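PDB 1ODK: purine nucleoside phosphorylase from Thermus thermophilus, which probably catalyses the reversible phosphorolysis of purine nucleosides, splitting them into the free base and ribose 1-phosphate. Local coordinates for residues R16-I29 and V221-V235. Sequence-based numbering, arbitrary orientation.
Sequences RVLLPGDPGRAEWI and VRRMVEVALEAVLEV
R16 reaches across to V232 and V235, in the last residues of the polypeptide, and makes the polar part of this contact. Its NE donates to V232 O at 2.8 Å, with the carbonyl oxygen in the guanidinium plane although NE itself stands above the carbonyl plane. NH1 forms a salt bridge to V235 OXT at 2.9 Å, and NE adds a weak bond to the same oxygen. The R16 side chain runs extended from CG to NE (chi2 and chi3 both 176°), which carries the guanidinium past V232 to the terminal carboxylate. A leucine here would probably leave that carboxylate without its cationic mate and the C-terminus freer to move. The apolar part centres on L18: L18 and L229 cross at about a right angle, L18 CD1 meeting L229 CD2 at 3.7 Å, while L18 CD2 lies 3.9 Å from A228 CB. Toward the N-terminal end of segment 221-235, I29 CD1 packs on V225 CG2 at 3.8 Å, and W28 sets its ring edge, at CH2, 3.8 Å from R222 CA. V221 CG2 sits over one face of the R25 guanidinium, offset toward its rim. Strand 16-20 pairs in parallel with strands 56-61 and 84-93, and helix segment 221-233 runs nearly antiparallel to it (158°), layered on the central sheet in the alpha/beta arrangement of the phosphorylase superfamily.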
loop_
_atom_site.group_PDB
_atom_site.type_symbol
_atom_site.label_atom_id
_atom_site.label_comp_id
_atom_site.label_asym_id
_atom_site.label_seq_id
_atom_site.Cartn_x
_atom_site.Cartn_y
_atom_site.Cartn_z
ATOM N N ARG B 16 5.169 38.036 5.607
ATOM C CA ARG B 16 4.504 37.697 4.353
ATOM C C ARG B 16 5.554 37.341 3.310
ATOM O O ARG B 16 6.468 38.124 3.048
ATOM C CB ARG B 16 3.658 38.880 3.874
ATOM C CG ARG B 16 2.593 39.292 4.880
ATOM C CD ARG B 16 1.815 40.524 4.442
ATOM N NE ARG B 16 0.740 40.813 5.389
ATOM C CZ ARG B 16 0.933 41.245 6.631
ATOM N NH1 ARG B 16 -0.107 41.470 7.425
ATOM N NH2 ARG B 16 2.162 41.471 7.075
ATOM N N VAL B 17 5.406 36.170 2.695
ATOM C CA VAL B 17 6.390 35.700 1.723
ATOM C C VAL B 17 5.796 35.076 0.463
ATOM O O VAL B 17 4.831 34.319 0.543
ATOM C CB VAL B 17 7.291 34.614 2.368
ATOM C CG1 VAL B 17 8.499 34.332 1.484
ATOM C CG2 VAL B 17 7.703 35.037 3.772
ATOM N N LEU B 18 6.374 35.393 -0.696
ATOM C CA LEU B 18 5.938 34.786 -1.953
ATOM C C LEU B 18 6.968 33.688 -2.225
ATOM O O LEU B 18 8.162 33.879 -1.976
ATOM C CB LEU B 18 5.942 35.786 -3.114
ATOM C CG LEU B 18 4.970 36.974 -3.094
ATOM C CD1 LEU B 18 4.787 37.479 -4.525
ATOM C CD2 LEU B 18 3.632 36.571 -2.509
ATOM N N LEU B 19 6.506 32.548 -2.734
ATOM C CA LEU B 19 7.381 31.416 -3.005
ATOM C C LEU B 19 7.461 30.974 -4.463
ATOM O O LEU B 19 6.784 30.025 -4.865
ATOM C CB LEU B 19 6.940 30.208 -2.162
ATOM C CG LEU B 19 6.950 30.358 -0.638
ATOM C CD1 LEU B 19 6.338 29.126 0.019
ATOM C CD2 LEU B 19 8.377 30.559 -0.160
ATOM N N PRO B 20 8.269 31.660 -5.287
ATOM C CA PRO B 20 8.339 31.197 -6.675
ATOM C C PRO B 20 9.302 30.005 -6.691
ATOM O O PRO B 20 10.094 29.848 -5.767
ATOM C CB PRO B 20 8.892 32.410 -7.419
ATOM C CG PRO B 20 9.771 33.071 -6.381
ATOM C CD PRO B 20 8.951 32.956 -5.113
ATOM N N GLY B 21 9.229 29.156 -7.710
ATOM C CA GLY B 21 10.138 28.018 -7.750
ATOM C C GLY B 21 11.462 28.381 -8.404
ATOM O O GLY B 21 12.530 27.896 -8.023
ATOM N N ASP B 22 11.378 29.269 -9.385
ATOM C CA ASP B 22 12.523 29.725 -10.172
ATOM C C ASP B 22 13.236 30.953 -9.568
ATOM O O ASP B 22 12.622 31.998 -9.367
ATOM C CB ASP B 22 12.004 30.031 -11.581
ATOM C CG ASP B 22 13.066 30.581 -12.507
ATOM O OD1 ASP B 22 14.241 30.722 -12.102
ATOM O OD2 ASP B 22 12.706 30.873 -13.665
ATOM N N PRO B 23 14.547 30.838 -9.283
ATOM C CA PRO B 23 15.298 31.962 -8.706
ATOM C C PRO B 23 15.332 33.197 -9.613
ATOM O O PRO B 23 15.411 34.331 -9.131
ATOM C CB PRO B 23 16.687 31.365 -8.468
ATOM C CG PRO B 23 16.791 30.321 -9.546
ATOM C CD PRO B 23 15.431 29.677 -9.497
ATOM N N GLY B 24 15.277 32.973 -10.922
ATOM C CA GLY B 24 15.274 34.083 -11.856
ATOM C C GLY B 24 13.964 34.842 -11.737
ATOM O O GLY B 24 13.905 36.054 -11.953
ATOM N N ARG B 25 12.902 34.119 -11.395
ATOM C CA ARG B 25 11.591 34.728 -11.233
ATOM C C ARG B 25 11.550 35.489 -9.907
ATOM O O ARG B 25 10.957 36.566 -9.816
ATOM C CB ARG B 25 10.509 33.645 -11.272
ATOM C CG ARG B 25 9.083 34.153 -11.154
ATOM C CD ARG B 25 8.131 33.105 -11.704
ATOM N NE ARG B 25 8.319 32.934 -13.143
ATOM C CZ ARG B 25 8.220 31.774 -13.786
ATOM N NH1 ARG B 25 7.937 30.662 -13.117
ATOM N NH2 ARG B 25 8.401 31.727 -15.100
ATOM N N ALA B 26 12.183 34.927 -8.882
ATOM C CA ALA B 26 12.227 35.584 -7.579
ATOM C C ALA B 26 12.890 36.951 -7.740
ATOM O O ALA B 26 12.397 37.959 -7.228
ATOM C CB ALA B 26 13.018 34.740 -6.587
ATOM N N GLU B 27 14.013 36.974 -8.452
ATOM C CA GLU B 27 14.749 38.215 -8.685
ATOM C C GLU B 27 13.882 39.228 -9.427
ATOM O O GLU B 27 13.828 40.402 -9.057
ATOM C CB GLU B 27 16.013 37.931 -9.498
ATOM C CG GLU B 27 16.806 39.173 -9.866
ATOM C CD GLU B 27 18.055 38.841 -10.654
ATOM O OE1 GLU B 27 17.937 38.205 -11.724
ATOM O OE2 GLU B 27 19.156 39.215 -10.202
ATOM N N TRP B 28 13.202 38.766 -10.473
ATOM C CA TRP B 28 12.336 39.632 -11.264
ATOM C C TRP B 28 11.218 40.232 -10.412
ATOM O O TRP B 28 10.893 41.415 -10.536
ATOM C CB TRP B 28 11.721 38.847 -12.424
ATOM C CG TRP B 28 10.748 39.649 -13.214
ATOM C CD1 TRP B 28 11.034 40.579 -14.169
ATOM C CD2 TRP B 28 9.321 39.627 -13.085
ATOM N NE1 TRP B 28 9.869 41.140 -14.646
ATOM C CE2 TRP B 28 8.804 40.572 -13.996
ATOM C CE3 TRP B 28 8.428 38.899 -12.285
ATOM C CZ2 TRP B 28 7.432 40.811 -14.131
ATOM C CZ3 TRP B 28 7.063 39.135 -12.420
ATOM C CH2 TRP B 28 6.580 40.085 -13.337
ATOM N N ILE B 29 10.628 39.409 -9.551
ATOM C CA ILE B 29 9.548 39.865 -8.683
ATOM C C ILE B 29 10.043 40.944 -7.721
ATOM O O ILE B 29 9.420 41.993 -7.571
ATOM C CB ILE B 29 8.970 38.704 -7.835
ATOM C CG1 ILE B 29 8.283 37.677 -8.738
ATOM C CG2 ILE B 29 7.984 39.246 -6.811
ATOM C CD1 ILE B 29 7.867 36.422 -7.989
ATOM N N VAL B 221 2.560 35.180 -15.555
ATOM C CA VAL B 221 3.370 35.287 -14.347
ATOM C C VAL B 221 3.166 36.646 -13.671
ATOM O O VAL B 221 3.052 36.736 -12.445
ATOM C CB VAL B 221 4.867 35.112 -14.673
ATOM C CG1 VAL B 221 5.719 35.498 -13.463
ATOM C CG2 VAL B 221 5.138 33.662 -15.088
ATOM N N ARG B 222 3.122 37.708 -14.467
ATOM C CA ARG B 222 2.931 39.043 -13.905
ATOM C C ARG B 222 1.582 39.143 -13.196
ATOM O O ARG B 222 1.490 39.686 -12.094
ATOM C CB ARG B 222 3.005 40.111 -15.001
ATOM C CG ARG B 222 2.985 41.544 -14.462
ATOM C CD ARG B 222 2.653 42.544 -15.562
ATOM N NE ARG B 222 1.283 42.384 -16.047
ATOM C CZ ARG B 222 0.195 42.664 -15.332
ATOM N NH1 ARG B 222 0.307 43.126 -14.095
ATOM N NH2 ARG B 222 -1.009 42.472 -15.853
ATOM N N ARG B 223 0.540 38.618 -13.834
ATOM C CA ARG B 223 -0.807 38.657 -13.268
ATOM C C ARG B 223 -0.880 37.885 -11.956
ATOM O O ARG B 223 -1.471 38.341 -10.976
ATOM C CB ARG B 223 -1.806 38.058 -14.257
ATOM C CG ARG B 223 -1.902 38.796 -15.582
ATOM C CD ARG B 223 -2.775 38.027 -16.564
ATOM N NE ARG B 223 -3.012 38.786 -17.789
ATOM C CZ ARG B 223 -3.776 38.367 -18.789
ATOM N NH1 ARG B 223 -4.381 37.188 -18.713
ATOM N NH2 ARG B 223 -3.940 39.128 -19.864
ATOM N N MET B 224 -0.279 36.701 -11.954
ATOM C CA MET B 224 -0.267 35.851 -10.775
ATOM C C MET B 224 0.432 36.516 -9.579
ATOM O O MET B 224 -0.052 36.444 -8.446
ATOM C CB MET B 224 0.400 34.521 -11.145
ATOM C CG MET B 224 1.172 33.842 -10.050
ATOM S SD MET B 224 1.854 32.315 -10.697
ATOM C CE MET B 224 3.408 32.856 -11.383
ATOM N N VAL B 225 1.565 37.166 -9.831
ATOM C CA VAL B 225 2.315 37.838 -8.770
ATOM C C VAL B 225 1.541 39.032 -8.204
ATOM O O VAL B 225 1.514 39.248 -6.991
ATOM C CB VAL B 225 3.694 38.317 -9.288
ATOM C CG1 VAL B 225 4.406 39.144 -8.217
ATOM C CG2 VAL B 225 4.546 37.105 -9.669
ATOM N N GLU B 226 0.914 39.806 -9.085
ATOM C CA GLU B 226 0.129 40.958 -8.653
ATOM C C GLU B 226 -1.004 40.478 -7.744
ATOM O O GLU B 226 -1.286 41.087 -6.708
ATOM C CB GLU B 226 -0.456 41.687 -9.864
ATOM C CG GLU B 226 -1.265 42.926 -9.504
ATOM C CD GLU B 226 -1.856 43.618 -10.720
ATOM O OE1 GLU B 226 -2.435 44.713 -10.554
ATOM O OE2 GLU B 226 -1.746 43.070 -11.838
ATOM N N VAL B 227 -1.659 39.387 -8.133
ATOM C CA VAL B 227 -2.748 38.848 -7.324
ATOM C C VAL B 227 -2.222 38.414 -5.961
ATOM O O VAL B 227 -2.808 38.735 -4.926
ATOM C CB VAL B 227 -3.423 37.635 -8.012
ATOM C CG1 VAL B 227 -4.366 36.941 -7.041
ATOM C CG2 VAL B 227 -4.205 38.102 -9.237
ATOM N N ALA B 228 -1.105 37.694 -5.960
ATOM C CA ALA B 228 -0.518 37.211 -4.715
ATOM C C ALA B 228 -0.092 38.344 -3.779
ATOM O O ALA B 228 -0.350 38.287 -2.579
ATOM C CB ALA B 228 0.672 36.299 -5.016
ATOM N N LEU B 229 0.562 39.366 -4.321
ATOM C CA LEU B 229 1.015 40.490 -3.501
ATOM C C LEU B 229 -0.179 41.186 -2.861
ATOM O O LEU B 229 -0.178 41.475 -1.663
ATOM C CB LEU B 229 1.819 41.483 -4.353
ATOM C CG LEU B 229 3.221 41.000 -4.750
ATOM C CD1 LEU B 229 3.796 41.892 -5.832
ATOM C CD2 LEU B 229 4.125 40.991 -3.526
ATOM N N GLU B 230 -1.201 41.448 -3.668
ATOM C CA GLU B 230 -2.410 42.091 -3.175
ATOM C C GLU B 230 -3.075 41.236 -2.099
ATOM O O GLU B 230 -3.568 41.749 -1.091
ATOM C CB GLU B 230 -3.382 42.321 -4.331
ATOM C CG GLU B 230 -2.925 43.399 -5.290
ATOM C CD GLU B 230 -2.841 44.755 -4.615
ATOM O OE1 GLU B 230 -1.754 45.365 -4.619
ATOM O OE2 GLU B 230 -3.871 45.207 -4.074
ATOM N N ALA B 231 -3.074 39.926 -2.316
ATOM C CA ALA B 231 -3.682 38.989 -1.381
ATOM C C ALA B 231 -2.996 38.919 -0.016
ATOM O O ALA B 231 -3.670 38.926 1.018
ATOM C CB ALA B 231 -3.732 37.589 -2.011
ATOM N N VAL B 232 -1.665 38.850 0.002
ATOM C CA VAL B 232 -0.960 38.751 1.280
ATOM C C VAL B 232 -1.133 39.981 2.151
ATOM O O VAL B 232 -0.977 39.908 3.370
ATOM C CB VAL B 232 0.560 38.467 1.106
ATOM C CG1 VAL B 232 0.755 37.106 0.465
ATOM C CG2 VAL B 232 1.222 39.555 0.283
ATOM N N LEU B 233 -1.453 41.110 1.533
ATOM C CA LEU B 233 -1.670 42.333 2.292
ATOM C C LEU B 233 -3.055 42.291 2.938
ATOM O O LEU B 233 -3.315 42.992 3.912
ATOM C CB LEU B 233 -1.544 43.559 1.379
ATOM C CG LEU B 233 -0.183 44.275 1.389
ATOM C CD1 LEU B 233 0.939 43.294 1.101
ATOM C CD2 LEU B 233 -0.202 45.400 0.365
ATOM N N GLU B 234 -3.930 41.447 2.393
ATOM C CA GLU B 234 -5.298 41.291 2.889
ATOM C C GLU B 234 -5.366 40.423 4.138
ATOM O O GLU B 234 -6.391 40.376 4.813
ATOM C CB GLU B 234 -6.177 40.659 1.810
ATOM C CG GLU B 234 -6.256 41.447 0.524
ATOM C CD GLU B 234 -7.221 42.607 0.614
ATOM O OE1 GLU B 234 -7.099 43.420 1.555
ATOM O OE2 GLU B 234 -8.102 42.706 -0.266
ATOM N N VAL B 235 -4.280 39.720 4.432
ATOM C CA VAL B 235 -4.234 38.847 5.597
ATOM C C VAL B 235 -3.125 39.272 6.550
ATOM O O VAL B 235 -3.207 38.908 7.742
ATOM C CB VAL B 235 -4.014 37.370 5.187
ATOM C CG1 VAL B 235 -5.195 36.877 4.362
ATOM C CG2 VAL B 235 -2.727 37.233 4.390
ATOM O OXT VAL B 235 -2.183 39.953 6.088
#